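Local coordinates for protein CocE/NonD family hydrolase (Staphylococcus aureus subsp. aureus COL, PDB 3III) that probably hydrolyses ester or amide bonds as an alpha/beta-hydrolase of the CocE/NonD family, though its natural substrate is not established, at residues Lys412-Thr417 against Lys549-Leu554; Leu364-His369 against Ile544-Lys549; Asn408-Leu413 against Pro491-Leu496; Ala382-Glu387 against Val511-Ser516. One frame throughout, in Å; residues are numbered along the deposited sequence. Where two conformers were deposited one is given.

Contact 1. Residues Lys412-Thr417 against Lys549-Leu554; sequences KLWVST and KYDSQL
K412 and W414, on one strand of the C-terminal domain, both converge on the carboxylate of D551, in the loop that leads into a neighbouring antiparallel strand; the domain is a beta-sandwich, probably of the jelly-roll kind as in X-Pro dipeptidyl-peptidase relatives. K412 NZ forms a salt bridge with D551 OD1 (2.9 Å) through the syn lone pair. W414 NE1 donates to the same oxygen (2.9 Å, N-H...O 165°); OD1 lies practically in the indole plane, and the donor meets it nearly in line with its C-O bond. Two donors thus grip one oxygen, and a water links K412 NZ to D551 OD2. With CG anti to the backbone N (chi1 -171°) and an extended chain, K412 reaches that far.

Over one indole face sits Y550 CA, 3.6 Å from the centroid of the five-membered ring, a CH-pi contact. The Y550 ring turns its edge to the W414 face, an offset edge-to-face pair with planes 63° apart.

Successive inverse gamma turns centred on Y550 and D551 shape this loop, and Q553 NE2 donates to D551 O (3.0 Å). Beyond them K412 and Q553 form an antiparallel hydrogen-bonded pair. S552 OG, itself hydrogen-bonded to Y545 O, accepts from W414 N at 3.2 Å.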
loop_
_atom_site.group_PDB
_atom_site.type_symbol
_atom_site.label_atom_id
_atom_site.label_comp_id
_atom_site.label_asym_id
_atom_site.label_seq_id
_atom_site.Cartn_x
_atom_site.Cartn_y
_atom_site.Cartn_z
ATOM N N LYS A 412 -8.775 -22.139 -0.588
ATOM C CA LYS A 412 -8.118 -23.430 -0.502
ATOM C C LYS A 412 -8.463 -24.235 -1.741
ATOM O O LYS A 412 -9.644 -24.470 -2.044
ATOM C CB LYS A 412 -8.471 -24.208 0.761
ATOM C CG LYS A 412 -7.549 -25.464 0.861
ATOM C CD LYS A 412 -7.995 -26.409 1.964
ATOM C CE LYS A 412 -7.042 -27.524 2.181
ATOM N NZ LYS A 412 -7.558 -28.359 3.305
ATOM N N LEU A 413 -7.433 -24.646 -2.466
ATOM C CA LEU A 413 -7.603 -25.511 -3.626
ATOM C C LEU A 413 -6.763 -26.765 -3.552
ATOM O O LEU A 413 -5.654 -26.744 -3.014
ATOM C CB LEU A 413 -7.271 -24.779 -4.941
ATOM C CG LEU A 413 -7.947 -23.441 -5.225
ATOM C CD1 LEU A 413 -7.222 -22.714 -6.385
ATOM C CD2 LEU A 413 -9.480 -23.598 -5.470
ATOM N N TRP A 414 -7.278 -27.843 -4.132
ATOM C CA TRP A 414 -6.476 -28.976 -4.457
ATOM C C TRP A 414 -6.169 -28.996 -5.964
ATOM O O TRP A 414 -7.068 -28.923 -6.795
ATOM C CB TRP A 414 -7.155 -30.270 -4.003
ATOM C CG TRP A 414 -7.328 -30.360 -2.516
ATOM C CD1 TRP A 414 -8.293 -29.759 -1.758
ATOM C CD2 TRP A 414 -6.558 -31.160 -1.622
ATOM N NE1 TRP A 414 -8.142 -30.120 -0.441
ATOM C CE2 TRP A 414 -7.063 -30.938 -0.323
ATOM C CE3 TRP A 414 -5.428 -31.958 -1.778
ATOM C CZ2 TRP A 414 -6.541 -31.563 0.797
ATOM C CZ3 TRP A 414 -4.880 -32.581 -0.656
ATOM C CH2 TRP A 414 -5.437 -32.367 0.622
ATOM N N VAL A 415 -4.882 -29.082 -6.312
ATOM C CA VAL A 415 -4.456 -28.809 -7.670
ATOM C C VAL A 415 -3.373 -29.813 -8.118
ATOM O O VAL A 415 -2.634 -30.397 -7.280
ATOM C CB VAL A 415 -3.906 -27.368 -7.792
ATOM C CG1 VAL A 415 -4.938 -26.259 -7.408
ATOM C CG2 VAL A 415 -2.578 -27.215 -7.007
ATOM N N SER A 416 -3.291 -30.036 -9.439
ATOM C CA SER A 416 -2.224 -30.777 -10.062
ATOM C C SER A 416 -2.014 -30.296 -11.488
ATOM O O SER A 416 -2.855 -29.641 -12.040
ATOM C CB SER A 416 -2.524 -32.270 -10.130
ATOM O OG SER A 416 -3.511 -32.529 -11.117
ATOM N N THR A 417 -0.898 -30.700 -12.091
ATOM C CA THR A 417 -0.537 -30.317 -13.451
ATOM C C THR A 417 0.265 -31.498 -14.051
ATOM O O THR A 417 0.884 -32.292 -13.348
ATOM C CB THR A 417 0.288 -28.985 -13.514
ATOM O OG1 THR A 417 0.581 -28.650 -14.876
ATOM C CG2 THR A 417 1.629 -29.101 -12.739
ATOM N N LYS A 549 -12.299 -35.900 -0.196
ATOM C CA LYS A 549 -11.098 -35.408 0.499
ATOM C C LYS A 549 -10.579 -34.075 -0.025
ATOM O O LYS A 549 -9.782 -33.418 0.642
ATOM C CB LYS A 549 -9.961 -36.438 0.440
ATOM C CG LYS A 549 -9.392 -36.725 -0.967
ATOM C CD LYS A 549 -8.197 -37.742 -0.919
ATOM C CE LYS A 549 -8.429 -38.967 -1.824
ATOM N NZ LYS A 549 -7.699 -40.238 -1.400
ATOM N N TYR A 550 -11.014 -33.663 -1.217
ATOM C CA TYR A 550 -10.490 -32.429 -1.818
ATOM C C TYR A 550 -11.364 -31.254 -1.388
ATOM O O TYR A 550 -12.129 -30.756 -2.188
ATOM C CB TYR A 550 -10.466 -32.546 -3.357
ATOM C CG TYR A 550 -9.644 -33.695 -3.819
ATOM C CD1 TYR A 550 -8.321 -33.814 -3.424
ATOM C CD2 TYR A 550 -10.180 -34.695 -4.623
ATOM C CE1 TYR A 550 -7.540 -34.885 -3.826
ATOM C CE2 TYR A 550 -9.411 -35.780 -5.023
ATOM C CZ TYR A 550 -8.071 -35.845 -4.609
ATOM O OH TYR A 550 -7.239 -36.875 -4.950
ATOM N N ASP A 551 -11.221 -30.828 -0.138
ATOM C CA ASP A 551 -12.112 -29.814 0.471
ATOM C C ASP A 551 -11.753 -28.396 0.050
ATOM O O ASP A 551 -11.536 -27.508 0.864
ATOM C CB ASP A 551 -12.137 -29.956 2.000
ATOM C CG ASP A 551 -10.778 -29.671 2.657
ATOM O OD1 ASP A 551 -9.717 -29.672 1.984
ATOM O OD2 ASP A 551 -10.786 -29.417 3.872
ATOM N N SER A 552 -11.718 -28.182 -1.251
ATOM C CA SER A 552 -11.531 -26.866 -1.812
ATOM C C SER A 552 -12.668 -25.977 -1.315
ATOM O O SER A 552 -13.823 -26.348 -1.383
ATOM C CB SER A 552 -11.540 -26.965 -3.335
ATOM O OG SER A 552 -10.427 -27.729 -3.727
ATOM N N GLN A 553 -12.324 -24.817 -0.796
ATOM C CA GLN A 553 -13.309 -23.921 -0.181
ATOM C C GLN A 553 -12.747 -22.516 -0.138
ATOM O O GLN A 553 -11.519 -22.360 -0.176
ATOM C CB GLN A 553 -13.559 -24.387 1.239
ATOM C CG GLN A 553 -12.294 -24.392 2.094
ATOM C CD GLN A 553 -12.532 -25.035 3.419
ATOM O OE1 GLN A 553 -12.948 -24.368 4.388
ATOM N NE2 GLN A 553 -12.285 -26.328 3.494
ATOM N N LEU A 554 -13.658 -21.541 -0.066
ATOM C CA LEU A 554 -13.354 -20.138 0.141
ATOM C C LEU A 554 -13.797 -19.730 1.540
ATOM O O LEU A 554 -14.944 -19.895 1.896
ATOM C CB LEU A 554 -14.031 -19.272 -0.938
ATOM C CG LEU A 554 -13.764 -17.753 -0.796
ATOM C CD1 LEU A 554 -12.288 -17.339 -1.174
ATOM C CD2 LEU A 554 -14.870 -17.080 -1.627
HETATM O O HOH W 1 -9.215 -28.040 5.586
#

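Contact 2. Residues Leu364-His369 against Ile544-Lys549; sequences LNAENH and IYTGGK
A366 and T546 supply the one direct hydrogen bond of this contact: A366 N donates to T546 OG1 over 2.8 Å with an N-H...O angle of 161°, and A366 CB comes within 3.3 Å of the same T546 OG1. The T546 torsion (chi1 64°) sets OG1 between the backbone N and the carbonyl carbon, on the A366 side, and leaves the methyl CG2 beside the backbone N, turned to L364. One threonine therefore presents a polar branch to one residue and an apolar branch to another.

Water-mediated bonding runs alongside. A water donates to L364 O (2.6 Å) and accepts from G547 N (3.3 Å), so the two backbones are joined just past T546 without touching directly.

The apolar packing is small in extent. T546 CG2 meets L364 CB at 3.7 Å and A366 CB at 4.0 Å. Outside the two segments, L364 rests on L413 and A366 on A382.

Within 364-369, the chain turns away through an Asx turn: N365 OD1 accepts from E367 N at 3.1 Å, the donor standing 45° out of the carbonyl plane.

No beta bridge joins the segments. The backbone of L364 pairs with S552 and that of T546 with H380; the ends of strands 358-365 and 541-546, both of one antiparallel sheet, meet each other by the T546 side chain and the water, in a sandwich consistent with a jelly-roll.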
loop_
_atom_site.group_PDB
_atom_site.type_symbol
_atom_site.label_atom_id
_atom_site.label_comp_id
_atom_site.label_asym_id
_atom_site.label_seq_id
_atom_site.Cartn_x
_atom_site.Cartn_y
_atom_site.Cartn_z
ATOM N N LEU A 364 -16.301 -25.367 -2.906
ATOM C CA LEU A 364 -16.324 -25.319 -4.372
ATOM C C LEU A 364 -16.801 -26.650 -4.912
ATOM O O LEU A 364 -16.440 -27.690 -4.367
ATOM C CB LEU A 364 -14.916 -25.129 -4.929
ATOM C CG LEU A 364 -14.372 -23.726 -5.020
ATOM C CD1 LEU A 364 -14.272 -23.096 -3.648
ATOM C CD2 LEU A 364 -13.045 -23.790 -5.744
ATOM N N ASN A 365 -17.571 -26.609 -6.003
ATOM C CA ASN A 365 -17.983 -27.811 -6.728
ATOM C C ASN A 365 -17.544 -27.611 -8.194
ATOM O O ASN A 365 -18.111 -26.766 -8.895
ATOM C CB ASN A 365 -19.511 -27.993 -6.643
ATOM C CG ASN A 365 -19.984 -29.265 -7.327
ATOM O OD1 ASN A 365 -19.204 -29.895 -8.014
ATOM N ND2 ASN A 365 -21.211 -29.696 -7.054
ATOM N N ALA A 366 -16.570 -28.405 -8.663
ATOM C CA ALA A 366 -16.011 -28.315 -10.043
ATOM C C ALA A 366 -17.011 -28.677 -11.173
ATOM O O ALA A 366 -16.842 -28.221 -12.325
ATOM C CB ALA A 366 -14.722 -29.232 -10.187
ATOM N N GLU A 367 -18.049 -29.434 -10.845
ATOM C CA GLU A 367 -19.006 -29.913 -11.855
ATOM C C GLU A 367 -19.980 -28.869 -12.332
ATOM O O GLU A 367 -20.422 -28.900 -13.480
ATOM C CB GLU A 367 -19.853 -31.063 -11.315
ATOM C CG GLU A 367 -19.078 -32.237 -10.759
ATOM C CD GLU A 367 -19.926 -33.519 -10.690
ATOM O OE1 GLU A 367 -20.569 -33.767 -9.642
ATOM O OE2 GLU A 367 -19.948 -34.275 -11.683
ATOM N N ASN A 368 -20.364 -27.967 -11.430
ATOM C CA ASN A 368 -21.431 -27.011 -11.734
ATOM C C ASN A 368 -21.118 -25.540 -11.414
ATOM O O ASN A 368 -22.039 -24.727 -11.307
ATOM C CB ASN A 368 -22.697 -27.468 -10.995
ATOM C CG ASN A 368 -22.560 -27.362 -9.466
ATOM O OD1 ASN A 368 -21.551 -26.839 -8.954
ATOM N ND2 ASN A 368 -23.582 -27.810 -8.747
ATOM N N HIS A 369 -19.837 -25.155 -11.417
ATOM C CA HIS A 369 -19.418 -23.770 -11.099
ATOM C C HIS A 369 -20.119 -23.135 -9.876
ATOM O O HIS A 369 -20.557 -21.979 -9.945
ATOM C CB HIS A 369 -19.423 -22.790 -12.332
ATOM C CG HIS A 369 -20.710 -22.709 -13.105
ATOM N ND1 HIS A 369 -21.773 -21.917 -12.713
ATOM C CD2 HIS A 369 -21.074 -23.260 -14.292
ATOM C CE1 HIS A 369 -22.753 -22.026 -13.596
ATOM N NE2 HIS A 369 -22.356 -22.839 -14.561
ATOM N N ILE A 544 -8.108 -28.705 -11.101
ATOM C CA ILE A 544 -8.603 -28.229 -9.794
ATOM C C ILE A 544 -9.616 -29.265 -9.238
ATOM O O ILE A 544 -10.609 -29.592 -9.876
ATOM C CB ILE A 544 -9.321 -26.842 -9.916
ATOM C CG1 ILE A 544 -8.413 -25.779 -10.533
ATOM C CG2 ILE A 544 -9.803 -26.331 -8.557
ATOM C CD1 ILE A 544 -7.107 -25.619 -9.847
ATOM N N TYR A 545 -9.323 -29.813 -8.070
ATOM C CA TYR A 545 -10.108 -30.899 -7.518
ATOM C C TYR A 545 -11.019 -30.394 -6.413
ATOM O O TYR A 545 -10.614 -29.602 -5.576
ATOM C CB TYR A 545 -9.180 -31.980 -6.966
ATOM C CG TYR A 545 -8.264 -32.555 -7.981
ATOM C CD1 TYR A 545 -8.550 -33.760 -8.601
ATOM C CD2 TYR A 545 -7.094 -31.915 -8.305
ATOM C CE1 TYR A 545 -7.696 -34.318 -9.551
ATOM C CE2 TYR A 545 -6.231 -32.450 -9.251
ATOM C CZ TYR A 545 -6.534 -33.631 -9.856
ATOM O OH TYR A 545 -5.649 -34.138 -10.766
ATOM N N THR A 546 -12.265 -30.847 -6.433
ATOM C CA THR A 546 -13.227 -30.474 -5.415
ATOM C C THR A 546 -13.985 -31.707 -4.961
ATOM O O THR A 546 -14.124 -32.695 -5.728
ATOM C CB THR A 546 -14.221 -29.484 -5.977
ATOM O OG1 THR A 546 -14.980 -30.107 -7.021
ATOM C CG2 THR A 546 -13.496 -28.214 -6.506
ATOM N N GLY A 547 -14.469 -31.661 -3.720
ATOM C CA GLY A 547 -15.330 -32.730 -3.203
ATOM C C GLY A 547 -14.564 -33.856 -2.545
ATOM O O GLY A 547 -13.387 -34.088 -2.838
ATOM N N GLY A 548 -15.251 -34.591 -1.669
ATOM C CA GLY A 548 -14.622 -35.743 -0.972
ATOM C C GLY A 548 -13.455 -35.243 -0.127
ATOM O O GLY A 548 -13.581 -34.232 0.531
ATOM N N LYS A 549 -12.299 -35.900 -0.196
ATOM C CA LYS A 549 -11.098 -35.408 0.499
ATOM C C LYS A 549 -10.579 -34.075 -0.025
ATOM O O LYS A 549 -9.782 -33.418 0.642
ATOM C CB LYS A 549 -9.961 -36.438 0.440
ATOM C CG LYS A 549 -9.392 -36.725 -0.967
ATOM C CD LYS A 549 -8.197 -37.742 -0.919
ATOM C CE LYS A 549 -8.429 -38.967 -1.824
ATOM N NZ LYS A 549 -7.699 -40.238 -1.400
HETATM O O HOH W 2 -15.032 -28.704 -2.414
#

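Contact 3. Residues Asn408-Leu413 against Pro491-Leu496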
loop_
_atom_site.group_PDB
_atom_site.type_symbol
_atom_site.label_atom_id
_atom_site.label_comp_id
_atom_site.label_asym_id
_atom_site.label_seq_id
_atom_site.Cartn_x
_atom_site.Cartn_y
_atom_site.Cartn_z
ATOM N N ASN A 408 -9.687 -10.443 5.241
ATOM C CA ASN A 408 -8.981 -11.397 4.385
ATOM C C ASN A 408 -9.922 -12.499 3.948
ATOM O O ASN A 408 -10.893 -12.766 4.622
ATOM C CB ASN A 408 -7.778 -11.999 5.125
ATOM C CG ASN A 408 -6.553 -11.048 5.169
ATOM O OD1 ASN A 408 -5.710 -11.060 4.250
ATOM N ND2 ASN A 408 -6.410 -10.299 6.263
HETATM N N MSE A 409 -9.639 -13.117 2.799
HETATM C CA MSE A 409 -10.288 -14.373 2.409
HETATM C C MSE A 409 -9.208 -15.324 2.005
HETATM O O MSE A 409 -8.133 -14.907 1.550
HETATM C CB MSE A 409 -11.221 -14.159 1.229
HETATM C CG MSE A 409 -12.129 -12.944 1.360
HETATM SE SE MSE A 409 -13.634 -13.072 0.034
HETATM C CE MSE A 409 -14.049 -11.084 -0.118
ATOM N N ASN A 410 -9.526 -16.601 2.137
ATOM C CA ASN A 410 -8.579 -17.688 1.939
ATOM C C ASN A 410 -9.223 -18.634 0.952
ATOM O O ASN A 410 -10.318 -19.197 1.219
ATOM C CB ASN A 410 -8.267 -18.398 3.292
ATOM C CG ASN A 410 -7.228 -19.494 3.149
ATOM O OD1 ASN A 410 -6.763 -19.783 2.046
ATOM N ND2 ASN A 410 -6.828 -20.100 4.276
ATOM N N LEU A 411 -8.548 -18.821 -0.170
ATOM C CA LEU A 411 -9.009 -19.784 -1.158
ATOM C C LEU A 411 -8.164 -21.055 -1.098
ATOM O O LEU A 411 -6.989 -21.038 -1.496
ATOM C CB LEU A 411 -8.980 -19.160 -2.557
ATOM C CG LEU A 411 -9.401 -20.124 -3.662
ATOM C CD1 LEU A 411 -10.834 -20.631 -3.397
ATOM C CD2 LEU A 411 -9.275 -19.426 -5.065
ATOM N N LYS A 412 -8.775 -22.139 -0.588
ATOM C CA LYS A 412 -8.118 -23.430 -0.502
ATOM C C LYS A 412 -8.463 -24.235 -1.741
ATOM O O LYS A 412 -9.644 -24.470 -2.044
ATOM C CB LYS A 412 -8.471 -24.208 0.761
ATOM C CG LYS A 412 -7.549 -25.464 0.861
ATOM C CD LYS A 412 -7.995 -26.409 1.964
ATOM C CE LYS A 412 -7.042 -27.524 2.181
ATOM N NZ LYS A 412 -7.558 -28.359 3.305
ATOM N N LEU A 413 -7.433 -24.646 -2.466
ATOM C CA LEU A 413 -7.603 -25.511 -3.626
ATOM C C LEU A 413 -6.763 -26.765 -3.552
ATOM O O LEU A 413 -5.654 -26.744 -3.014
ATOM C CB LEU A 413 -7.271 -24.779 -4.941
ATOM C CG LEU A 413 -7.947 -23.441 -5.225
ATOM C CD1 LEU A 413 -7.222 -22.714 -6.385
ATOM C CD2 LEU A 413 -9.480 -23.598 -5.470
ATOM N N PRO A 491 -2.520 -29.599 -1.807
ATOM C CA PRO A 491 -3.389 -28.566 -1.250
ATOM C C PRO A 491 -2.659 -27.246 -1.198
ATOM O O PRO A 491 -1.483 -27.239 -0.806
ATOM C CB PRO A 491 -3.648 -29.063 0.181
ATOM C CG PRO A 491 -2.433 -29.864 0.490
ATOM C CD PRO A 491 -2.015 -30.500 -0.751
ATOM N N VAL A 492 -3.334 -26.170 -1.608
ATOM C CA VAL A 492 -2.804 -24.816 -1.590
ATOM C C VAL A 492 -3.821 -23.911 -0.954
ATOM O O VAL A 492 -5.037 -24.165 -1.025
ATOM C CB VAL A 492 -2.434 -24.296 -2.984
ATOM C CG1 VAL A 492 -1.361 -25.272 -3.660
ATOM C CG2 VAL A 492 -3.684 -24.105 -3.835
ATOM N N GLU A 493 -3.329 -22.878 -0.319
ATOM C CA GLU A 493 -4.184 -21.820 0.231
ATOM C C GLU A 493 -3.672 -20.506 -0.268
ATOM O O GLU A 493 -2.491 -20.170 -0.064
ATOM C CB GLU A 493 -4.155 -21.840 1.746
ATOM C CG GLU A 493 -4.732 -23.122 2.266
ATOM C CD GLU A 493 -4.727 -23.235 3.758
ATOM O OE1 GLU A 493 -4.850 -22.223 4.466
ATOM O OE2 GLU A 493 -4.641 -24.391 4.232
ATOM N N ILE A 494 -4.553 -19.804 -0.971
ATOM C CA ILE A 494 -4.238 -18.569 -1.647
ATOM C C ILE A 494 -4.753 -17.397 -0.837
ATOM O O ILE A 494 -5.957 -17.343 -0.478
ATOM C CB ILE A 494 -4.824 -18.538 -3.055
ATOM C CG1 ILE A 494 -4.286 -19.725 -3.866
ATOM C CG2 ILE A 494 -4.440 -17.257 -3.811
ATOM C CD1 ILE A 494 -4.851 -19.782 -5.327
ATOM N N GLU A 495 -3.835 -16.479 -0.528
ATOM C CA GLU A 495 -4.162 -15.194 0.185
ATOM C C GLU A 495 -4.904 -14.187 -0.741
ATOM O O GLU A 495 -4.282 -13.501 -1.546
ATOM C CB GLU A 495 -2.852 -14.565 0.729
ATOM C CG GLU A 495 -2.997 -13.253 1.532
ATOM C CD GLU A 495 -1.646 -12.672 1.947
ATOM O OE1 GLU A 495 -0.617 -13.102 1.401
ATOM O OE2 GLU A 495 -1.590 -11.807 2.866
ATOM N N LEU A 496 -6.214 -14.123 -0.619
ATOM C CA LEU A 496 -6.957 -12.966 -1.163
ATOM C C LEU A 496 -6.698 -11.763 -0.216
ATOM O O LEU A 496 -6.854 -11.869 0.978
ATOM C CB LEU A 496 -8.462 -13.245 -1.340
ATOM C CG LEU A 496 -8.913 -14.207 -2.419
ATOM C CD1 LEU A 496 -8.354 -13.834 -3.767
ATOM C CD2 LEU A 496 -8.542 -15.626 -2.017
HETATM O O HOH W 3 -3.295 -9.748 3.599
HETATM O O HOH W 4 -6.721 -26.354 5.058
#
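L411 and I494 lie at the middle of a regular antiparallel pairing, flanked by the hydrogen-bonded pairs L413-V492 and M409-L496. The bond from L411 N to I494 O is 3.0 Å long and almost straight (173°), while that from L496 N to M409 O is weak.

The tight side is the apolar face. L496 CD2 presses on L411 CB at 3.6 Å, L413 CB on V492 CG2 at 3.8 Å, and L413 CD1 meets I494 CD1. Strand 508-514 of the other sheet covers L411 and L413.

The opposite face is polar and more open. N410 ND2 donates to E493 OE1 (2.9 Å, 171°) within its own amide plane but from above the carboxylate plane, and also to I471 O; N410 OD1 is buried without a partner. K412 NZ, whose salt bridge is with D551, reaches E493 OE2 only through a water. E495 OE2 forms a salt bridge with R276 NE.

With L411, L413, V492, I494 and L496 packed on the second sheet and N410, K412, E493 and E495 on the other face, this is the two-faced pattern of a beta-sandwich strand pair.

Contact 4. Residues Ala382-Glu387 against Val511-Ser516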
loop_
_atom_site.group_PDB
_atom_site.type_symbol
_atom_site.label_atom_id
_atom_site.label_comp_id
_atom_site.label_asym_id
_atom_site.label_seq_id
_atom_site.Cartn_x
_atom_site.Cartn_y
_atom_site.Cartn_z
ATOM N N ALA A 382 -11.938 -30.240 -12.290
ATOM C CA ALA A 382 -12.133 -29.283 -13.378
ATOM C C ALA A 382 -10.769 -28.858 -13.896
ATOM O O ALA A 382 -9.721 -29.118 -13.266
ATOM C CB ALA A 382 -12.884 -28.085 -12.908
ATOM N N GLN A 383 -10.788 -28.166 -15.028
ATOM C CA GLN A 383 -9.601 -28.055 -15.850
ATOM C C GLN A 383 -9.643 -26.751 -16.629
ATOM O O GLN A 383 -10.720 -26.332 -17.049
ATOM C CB GLN A 383 -9.630 -29.223 -16.778
ATOM C CG GLN A 383 -8.363 -29.554 -17.408
ATOM C CD GLN A 383 -8.484 -30.774 -18.290
ATOM O OE1 GLN A 383 -8.096 -31.861 -17.888
ATOM N NE2 GLN A 383 -9.026 -30.608 -19.487
ATOM N N TYR A 384 -8.508 -26.084 -16.806
ATOM C CA TYR A 384 -8.480 -24.977 -17.746
ATOM C C TYR A 384 -7.102 -24.983 -18.369
ATOM O O TYR A 384 -6.153 -25.515 -17.777
ATOM C CB TYR A 384 -8.801 -23.639 -17.067
ATOM C CG TYR A 384 -7.873 -23.301 -15.909
ATOM C CD1 TYR A 384 -6.654 -22.716 -16.126
ATOM C CD2 TYR A 384 -8.241 -23.568 -14.597
ATOM C CE1 TYR A 384 -5.794 -22.445 -15.079
ATOM C CE2 TYR A 384 -7.399 -23.279 -13.544
ATOM C CZ TYR A 384 -6.174 -22.721 -13.794
ATOM O OH TYR A 384 -5.316 -22.479 -12.758
ATOM N N ASP A 385 -6.990 -24.448 -19.579
ATOM C CA ASP A 385 -5.667 -24.284 -20.222
ATOM C C ASP A 385 -4.968 -23.058 -19.568
ATOM O O ASP A 385 -5.427 -21.928 -19.741
ATOM C CB ASP A 385 -5.846 -24.062 -21.727
ATOM C CG ASP A 385 -4.504 -23.867 -22.476
ATOM O OD1 ASP A 385 -3.411 -23.632 -21.849
ATOM O OD2 ASP A 385 -4.573 -23.972 -23.710
ATOM N N SER A 386 -3.880 -23.296 -18.835
ATOM C CA SER A 386 -3.144 -22.248 -18.137
ATOM C C SER A 386 -2.492 -21.212 -19.056
ATOM O O SER A 386 -2.153 -20.155 -18.594
ATOM C CB SER A 386 -2.079 -22.829 -17.166
ATOM O OG SER A 386 -1.022 -23.497 -17.869
ATOM N N GLU A 387 -2.276 -21.534 -20.329
ATOM C CA GLU A 387 -1.710 -20.601 -21.308
ATOM C C GLU A 387 -2.747 -19.876 -22.179
ATOM O O GLU A 387 -2.370 -19.054 -22.993
ATOM C CB GLU A 387 -0.789 -21.381 -22.252
ATOM C CG GLU A 387 0.278 -22.184 -21.491
ATOM C CD GLU A 387 1.157 -22.974 -22.413
ATOM O OE1 GLU A 387 0.971 -24.207 -22.508
ATOM O OE2 GLU A 387 2.015 -22.325 -23.049
ATOM N N VAL A 511 -15.757 -16.588 -7.434
ATOM C CA VAL A 511 -14.353 -16.895 -7.406
ATOM C C VAL A 511 -13.920 -17.259 -8.825
ATOM O O VAL A 511 -14.550 -18.098 -9.452
ATOM C CB VAL A 511 -14.071 -18.143 -6.543
ATOM C CG1 VAL A 511 -12.645 -18.626 -6.815
ATOM C CG2 VAL A 511 -14.261 -17.841 -5.124
ATOM N N VAL A 512 -12.786 -16.723 -9.282
ATOM C CA VAL A 512 -12.211 -17.058 -10.571
ATOM C C VAL A 512 -10.786 -17.567 -10.299
ATOM O O VAL A 512 -10.063 -16.976 -9.502
ATOM C CB VAL A 512 -12.099 -15.824 -11.470
ATOM C CG1 VAL A 512 -11.411 -16.167 -12.798
ATOM C CG2 VAL A 512 -13.474 -15.164 -11.682
ATOM N N VAL A 513 -10.395 -18.653 -10.965
ATOM C CA VAL A 513 -9.042 -19.161 -10.912
ATOM C C VAL A 513 -8.553 -19.285 -12.352
ATOM O O VAL A 513 -9.256 -19.846 -13.230
ATOM C CB VAL A 513 -8.966 -20.498 -10.147
ATOM C CG1 VAL A 513 -7.468 -21.001 -10.088
ATOM C CG2 VAL A 513 -9.542 -20.373 -8.761
ATOM N N LYS A 514 -7.318 -18.865 -12.611
ATOM C CA LYS A 514 -6.858 -18.736 -13.976
ATOM C C LYS A 514 -5.336 -18.842 -14.008
ATOM O O LYS A 514 -4.665 -18.657 -12.986
ATOM C CB LYS A 514 -7.275 -17.313 -14.423
ATOM C CG LYS A 514 -7.223 -17.079 -15.891
ATOM C CD LYS A 514 -7.701 -15.658 -16.204
ATOM C CE LYS A 514 -7.887 -15.500 -17.667
ATOM N NZ LYS A 514 -7.733 -14.107 -18.129
ATOM N N GLY A 515 -4.772 -19.080 -15.193
ATOM C CA GLY A 515 -3.313 -19.130 -15.319
ATOM C C GLY A 515 -2.633 -17.841 -15.670
ATOM O O GLY A 515 -1.414 -17.832 -15.972
ATOM N N SER A 516 -3.387 -16.757 -15.656
ATOM C CA SER A 516 -2.839 -15.436 -15.951
ATOM C C SER A 516 -3.736 -14.359 -15.320
ATOM O O SER A 516 -4.762 -14.680 -14.720
ATOM C CB SER A 516 -2.647 -15.253 -17.492
ATOM O OG SER A 516 -3.871 -15.413 -18.186
HETATM O O HOH W 5 -5.890 -19.733 -17.977
HETATM O O HOH W 6 -3.820 -17.883 -19.050
#
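Y384 meets the strand 511-514 because its CG lies between the backbone N and the carbonyl carbon (chi1 57°), the crowded position, with chi2 at 83°; the ring is thereby swung toward V513 and G515. V513, with CG1 anti to its backbone N (chi1 -179°), extends that methyl to the phenol end, 3.7 Å from Y384 OH. The two side chains cross at about a right angle. Over one ring face lie K514 CA and V513 O, the latter offset toward the rim, while Y384 CE1 comes within 3.5 Å of G515 N.

Strand 380-385 belongs to one sheet of the beta-sandwich and strand 508-514 to the other, so this tyrosine packs across the interior between them. Its hydroxyl is hydrogen-bonded to H542 ND1, and its ring also meets that of H542.

Past the strands the closest CA atoms of the two segments are those of S386 and G515, 4.2 Å apart, yet no direct hydrogen bond joins the segments. One water accepts from G515 N (3.1 Å) and lies near D385 O; another donates to S386 O (2.9 Å) and sits 2.6 Å from S516 OG. An Asx turn, in which D385 OD1 accepts from E387 N at 2.8 Å, turns the chain through S386.

How the contacts relate
All four contacts belong to the C-terminal non-catalytic domain. Contacts 1 and 3 share K412 and L413, since strand 408-417 pairs with both 490-503 and 553-559; their centres are 9 Å apart. Contact 2 lies 8 Å from contact 1 between centres, joined to it by S416 OG and Y545 OH at 2.7 Å and by K549, common to both. Between the two sheets, V513 CG2 of contact 4 stands 3.8 Å from L411 CD2 of contact 3. Within one sheet, A382 O of contact 4 lies 2.7 Å from I544 N of contact 2, a probable hydrogen bond between neighbouring strands. Toward the hydrolase domain, contact 3 reaches R276 through E495.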